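Local coordinates for ferredoxin (Mycobacterium smegmatis, PDB 2V2K), which transfers electrons in metabolic reactions as a seven-iron ferredoxin, binding one [3Fe-4S] and one [4Fe-4S] cluster, at residues 14-19 with 30-35; 34-39 with 73-78. All coordinates share one frame; numbering follows the deposited sequence.

Contact 1 of 2, residues 14-19 with 30-35. With F3S (Fe3-s4 cluster), chain D.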
# COMPACT_ATOMS: atom_id res chain seq x y z
N LYS A 14 4.07 9.12 2.95
CA LYS A 14 2.68 9.52 2.78
C LYS A 14 2.45 10.65 1.75
O LYS A 14 1.40 11.25 1.72
CB LYS A 14 2.00 9.83 4.13
CG LYS A 14 1.86 8.65 5.07
CD LYS A 14 1.21 9.11 6.37
CE LYS A 14 1.58 8.24 7.56
NZ LYS A 14 0.66 8.53 8.73
N ALA A 15 3.42 10.91 0.89
CA ALA A 15 3.22 11.82 -0.23
C ALA A 15 2.11 11.32 -1.18
O ALA A 15 1.35 12.11 -1.75
CB ALA A 15 4.52 11.97 -1.00
N CYS A 16 2.07 9.99 -1.36
CA CYS A 16 1.11 9.31 -2.27
C CYS A 16 -0.36 9.57 -1.97
O CYS A 16 -1.15 9.74 -2.90
CB CYS A 16 1.36 7.80 -2.25
SG CYS A 16 1.20 7.06 -0.61
N ILE A 17 -0.72 9.61 -0.69
CA ILE A 17 -2.13 9.75 -0.32
C ILE A 17 -2.72 11.07 -0.81
O ILE A 17 -3.89 11.11 -1.21
CB ILE A 17 -2.39 9.49 1.20
CG1 ILE A 17 -1.68 10.49 2.10
CG2 ILE A 17 -1.94 8.07 1.55
CD1 ILE A 17 -2.23 10.49 3.55
N GLU A 18 -1.92 12.13 -0.81
CA GLU A 18 -2.34 13.41 -1.38
C GLU A 18 -2.92 13.24 -2.79
O GLU A 18 -3.94 13.85 -3.12
CB GLU A 18 -1.17 14.40 -1.41
CG GLU A 18 -0.16 14.19 -0.29
N GLU A 19 -2.25 12.43 -3.60
CA GLU A 19 -2.46 12.43 -5.05
C GLU A 19 -3.63 11.56 -5.54
O GLU A 19 -4.05 11.71 -6.69
CB GLU A 19 -1.15 12.01 -5.78
CG GLU A 19 0.10 12.83 -5.37
CD GLU A 19 -0.02 14.33 -5.67
OE1 GLU A 19 -0.64 14.69 -6.68
OE2 GLU A 19 0.53 15.17 -4.91
N ARG A 30 2.95 -0.95 9.54
CA ARG A 30 4.26 -1.07 8.89
C ARG A 30 4.42 -0.32 7.57
O ARG A 30 5.54 0.06 7.20
CB ARG A 30 4.60 -2.55 8.62
CG ARG A 30 4.63 -3.44 9.83
CD ARG A 30 5.65 -3.01 10.88
NE ARG A 30 7.06 -3.05 10.44
CZ ARG A 30 7.82 -4.14 10.37
NH1 ARG A 30 7.33 -5.34 10.67
NH2 ARG A 30 9.09 -4.04 9.99
N MET A 31 3.33 -0.18 6.82
CA MET A 31 3.37 0.45 5.49
C MET A 31 1.95 0.90 5.09
O MET A 31 1.01 0.71 5.86
CB MET A 31 3.95 -0.51 4.41
CG MET A 31 3.19 -1.81 4.23
SD MET A 31 3.99 -2.99 3.11
CE MET A 31 3.74 -2.24 1.50
N LEU A 32 1.85 1.56 3.93
CA LEU A 32 0.57 1.82 3.28
C LEU A 32 0.29 0.74 2.21
O LEU A 32 1.20 0.06 1.76
CB LEU A 32 0.51 3.22 2.66
CG LEU A 32 0.04 4.26 3.66
CD1 LEU A 32 1.11 4.41 4.75
CD2 LEU A 32 -0.28 5.59 2.99
N TYR A 33 -0.99 0.59 1.87
CA TYR A 33 -1.52 -0.47 1.00
C TYR A 33 -2.55 0.10 0.04
O TYR A 33 -3.45 0.87 0.46
CB TYR A 33 -2.17 -1.58 1.84
CG TYR A 33 -1.29 -2.22 2.92
CD1 TYR A 33 -1.14 -1.63 4.19
CD2 TYR A 33 -0.61 -3.40 2.67
CE1 TYR A 33 -0.33 -2.24 5.18
CE2 TYR A 33 0.20 -4.00 3.64
CZ TYR A 33 0.32 -3.42 4.89
OH TYR A 33 1.13 -4.04 5.82
N ILE A 34 -2.43 -0.22 -1.24
CA ILE A 34 -3.40 0.21 -2.29
C ILE A 34 -4.49 -0.84 -2.40
O ILE A 34 -4.19 -2.04 -2.61
CB ILE A 34 -2.72 0.44 -3.66
CG1 ILE A 34 -1.79 1.66 -3.57
CG2 ILE A 34 -3.78 0.53 -4.78
CD1 ILE A 34 -0.91 1.93 -4.78
N HIS A 35 -5.75 -0.42 -2.26
CA HIS A 35 -6.86 -1.37 -2.38
C HIS A 35 -7.07 -1.75 -3.83
O HIS A 35 -7.45 -0.88 -4.63
CB HIS A 35 -8.15 -0.76 -1.83
CG HIS A 35 -9.19 -1.77 -1.50
ND1 HIS A 35 -9.49 -2.81 -2.34
CD2 HIS A 35 -10.00 -1.90 -0.42
CE1 HIS A 35 -10.42 -3.57 -1.79
NE2 HIS A 35 -10.74 -3.05 -0.62
FE1 F3S D . 3.43 6.44 0.07
FE3 F3S D . 4.93 4.68 1.37
FE4 F3S D . 5.99 6.14 -0.57
S1 F3S D . 3.46 5.93 2.28
S2 F3S D . 4.88 8.09 -0.53
S3 F3S D . 4.35 4.61 -0.69
S4 F3S D . 6.95 5.42 1.40
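Cys-16 SG binds FE1 of the chain D iron-sulfur cluster at 2.4 Å. The same sulfur lies 4.2 Å from Leu-32 CD2. The first torsion of Cys-16 (59°) tucks SG in between N and C of its own backbone, which aims the sulfur from helix 15-19 at the iron. No hydrogen bond joins the two segments. Leu-32 carries the contact from strand 32-34. Both its methyls lie over the cluster sulfide S1, with Leu-32 CD1 at 3.7 Å. CD2 also meets Ile-17, whose side chain crosses that of Leu-32 at about a right angle. At 3.3 Å, Ile-17 CG2 and Leu-32 CD2 press together more closely than two methyls normally do. This is the [3Fe-4S] site of a bacterial-type ferredoxin fold, where a short helix and a hairpin strand close on the cluster. Cys-8 and Cys-49 probably supply the other two cysteine ligands. Lys-14 N comes within 3.3 Å of the same S1, so the sulfide meets both a backbone amide and the leucine methyls. Farther out, Lys-14 CG lies 4.3 Å from Leu-32 CD2. The extended lysine chain then runs on, and its NZ forms a salt bridge with Glu-27.

Contact 2 of 2, residues 34-39 with 73-78. With F3S (Fe3-s4 cluster), chain C.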
# COMPACT_ATOMS: atom_id res chain seq x y z
N ILE A 34 -2.43 -0.22 -1.24
CA ILE A 34 -3.40 0.21 -2.29
C ILE A 34 -4.49 -0.84 -2.40
O ILE A 34 -4.19 -2.04 -2.61
CB ILE A 34 -2.72 0.44 -3.66
CG1 ILE A 34 -1.79 1.66 -3.57
CG2 ILE A 34 -3.78 0.53 -4.78
CD1 ILE A 34 -0.91 1.93 -4.78
N HIS A 35 -5.75 -0.42 -2.26
CA HIS A 35 -6.86 -1.37 -2.38
C HIS A 35 -7.07 -1.75 -3.83
O HIS A 35 -7.45 -0.88 -4.63
CB HIS A 35 -8.15 -0.76 -1.83
CG HIS A 35 -9.19 -1.77 -1.50
ND1 HIS A 35 -9.49 -2.81 -2.34
CD2 HIS A 35 -10.00 -1.90 -0.42
CE1 HIS A 35 -10.42 -3.57 -1.79
NE2 HIS A 35 -10.74 -3.05 -0.62
N PRO A 36 -6.83 -3.02 -4.19
CA PRO A 36 -6.87 -3.45 -5.59
C PRO A 36 -8.25 -3.45 -6.26
O PRO A 36 -8.33 -3.50 -7.49
CB PRO A 36 -6.35 -4.90 -5.54
CG PRO A 36 -6.63 -5.35 -4.21
CD PRO A 36 -6.53 -4.17 -3.30
N ASP A 37 -9.32 -3.41 -5.46
CA ASP A 37 -10.69 -3.33 -5.98
C ASP A 37 -11.24 -1.89 -6.01
O ASP A 37 -12.37 -1.68 -6.45
CB ASP A 37 -11.61 -4.23 -5.16
CG ASP A 37 -11.09 -5.66 -5.06
OD1 ASP A 37 -10.76 -6.26 -6.11
OD2 ASP A 37 -11.02 -6.19 -3.93
N GLU A 38 -10.47 -0.93 -5.51
CA GLU A 38 -10.84 0.47 -5.51
C GLU A 38 -9.92 1.30 -6.44
O GLU A 38 -10.37 2.29 -7.02
CB GLU A 38 -10.83 1.04 -4.08
CG GLU A 38 -11.88 0.38 -3.16
CD GLU A 38 -11.86 0.85 -1.70
OE1 GLU A 38 -11.06 1.76 -1.32
OE2 GLU A 38 -12.70 0.32 -0.94
N CYS A 39 -8.67 0.89 -6.58
CA CYS A 39 -7.73 1.56 -7.48
C CYS A 39 -8.22 1.50 -8.92
O CYS A 39 -8.54 0.42 -9.42
CB CYS A 39 -6.34 0.95 -7.33
SG CYS A 39 -5.08 1.57 -8.46
N ASP A 73 -4.42 -8.66 0.79
CA ASP A 73 -4.63 -9.31 2.12
C ASP A 73 -4.87 -8.31 3.27
O ASP A 73 -5.54 -8.65 4.27
CB ASP A 73 -3.42 -10.21 2.47
CG ASP A 73 -3.36 -11.52 1.66
OD1 ASP A 73 -4.36 -11.90 1.02
OD2 ASP A 73 -2.29 -12.20 1.71
N PHE A 74 -4.35 -7.09 3.14
CA PHE A 74 -4.60 -6.04 4.14
C PHE A 74 -6.10 -5.80 4.40
O PHE A 74 -6.49 -5.42 5.52
CB PHE A 74 -3.94 -4.72 3.74
CG PHE A 74 -4.09 -3.63 4.77
CD1 PHE A 74 -3.26 -3.59 5.90
CD2 PHE A 74 -5.02 -2.62 4.60
CE1 PHE A 74 -3.37 -2.58 6.83
CE2 PHE A 74 -5.15 -1.60 5.55
CZ PHE A 74 -4.34 -1.58 6.65
N PHE A 75 -6.92 -6.01 3.38
CA PHE A 75 -8.35 -5.69 3.43
C PHE A 75 -9.25 -6.90 3.78
O PHE A 75 -10.47 -6.84 3.64
CB PHE A 75 -8.75 -5.02 2.10
CG PHE A 75 -7.96 -3.79 1.82
CD1 PHE A 75 -8.32 -2.61 2.41
CD2 PHE A 75 -6.82 -3.83 1.02
CE1 PHE A 75 -7.60 -1.47 2.21
CE2 PHE A 75 -6.09 -2.68 0.81
CZ PHE A 75 -6.48 -1.48 1.40
N ALA A 76 -8.65 -8.00 4.23
CA ALA A 76 -9.42 -9.19 4.63
C ALA A 76 -10.59 -8.87 5.57
O ALA A 76 -11.69 -9.39 5.37
CB ALA A 76 -8.49 -10.24 5.26
N GLU A 77 -10.36 -8.00 6.56
CA GLU A 77 -11.39 -7.66 7.57
C GLU A 77 -12.04 -6.30 7.34
O GLU A 77 -13.11 -5.98 7.90
CB GLU A 77 -10.77 -7.68 8.96
CG GLU A 77 -10.12 -9.02 9.32
N LEU A 78 -11.43 -5.50 6.46
CA LEU A 78 -11.95 -4.17 6.14
C LEU A 78 -13.01 -4.18 5.03
O LEU A 78 -13.94 -3.34 5.03
CB LEU A 78 -10.79 -3.24 5.75
CG LEU A 78 -9.90 -2.74 6.88
CD1 LEU A 78 -8.71 -1.98 6.27
CD2 LEU A 78 -10.71 -1.83 7.83
FE1 F3S C . -4.60 3.75 -7.97
FE3 F3S C . -2.51 5.45 -7.45
FE4 F3S C . -5.04 6.10 -6.77
S1 F3S C . -2.87 4.25 -9.36
S2 F3S C . -6.36 5.17 -8.40
S3 F3S C . -3.80 4.31 -5.92
S4 F3S C . -3.45 7.54 -7.67
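The loop that leaves strand 32-34 and leads to the cluster ligand Cys-39 packs here against a type I beta turn, Asp-73 to Ala-76. The contact is buried and has no hydrogen bond across it. Its main feature is a face-to-face stack of the His-35 and Phe-75 rings. The centroids of the two rings are 4.0 Å apart and their planes are inclined at 29°. The rings therefore close up toward one side, where His-35 CD2 lies 3.4 Å from Phe-75 CD1. His-35 CB adds a CH-pi contact over the same phenyl face. CB sits over the phenyl already; the first torsion of His-35 (chi1 -161°), with CG opposite the backbone N, swings the imidazole over it too. Pro-36 CD makes a looser apolar contact, 4.3 Å from Phe-75 CD2.

The imidazole is held at both nitrogens. His-35 ND1 accepts from Asp-37 N at 3.2 Å, with the donor tilted somewhat from the ring plane, and NE2 bonds to Gly-79 O. Glu-38 CG covers the other face of the ring, toward its rim. The loop backbone is fixed as well: His-35 O accepts from both Glu-38 N and Cys-39 N, the latter at 2.9 Å. Cys-39 SG then binds FE1 of the chain C cluster at 2.3 Å. This is the cluster site that relatives fill with [4Fe-4S], modelled here with three irons.

On its far face Phe-75 meets the edge of Phe-74, whose CD2 lies over the ring centre. The rings of Phe-75 and Tyr-26 (strand 25-27) pair edge-to-face. Asn-71 OD1 of helix 67-73 accepts from Ile-34 N. The helix and the turn at its end thus both meet the hairpin 25-27/32-34.

The two contacts share Ile-34 and His-35, and their centres are 12 Å apart. Along the chain the order is 14-19, then 30-35 running into 34-39, then 73-78. Strand 32-34 is common ground. It pairs antiparallel with strand 25-27 in a two-stranded sheet. Contact 1 lies where Leu-32 meets helix 15-19 and the chain D cluster. Contact 2 follows the end of the strand, toward the chain C cluster and the turn at the end of helix 67-73. The contacts also touch directly, since the Tyr-33 ring stacks on Phe-74. One short strand thus borders both clusters, through Leu-32 and Ile-34, while Tyr-33 and the following His-35 pack on the later part of the chain.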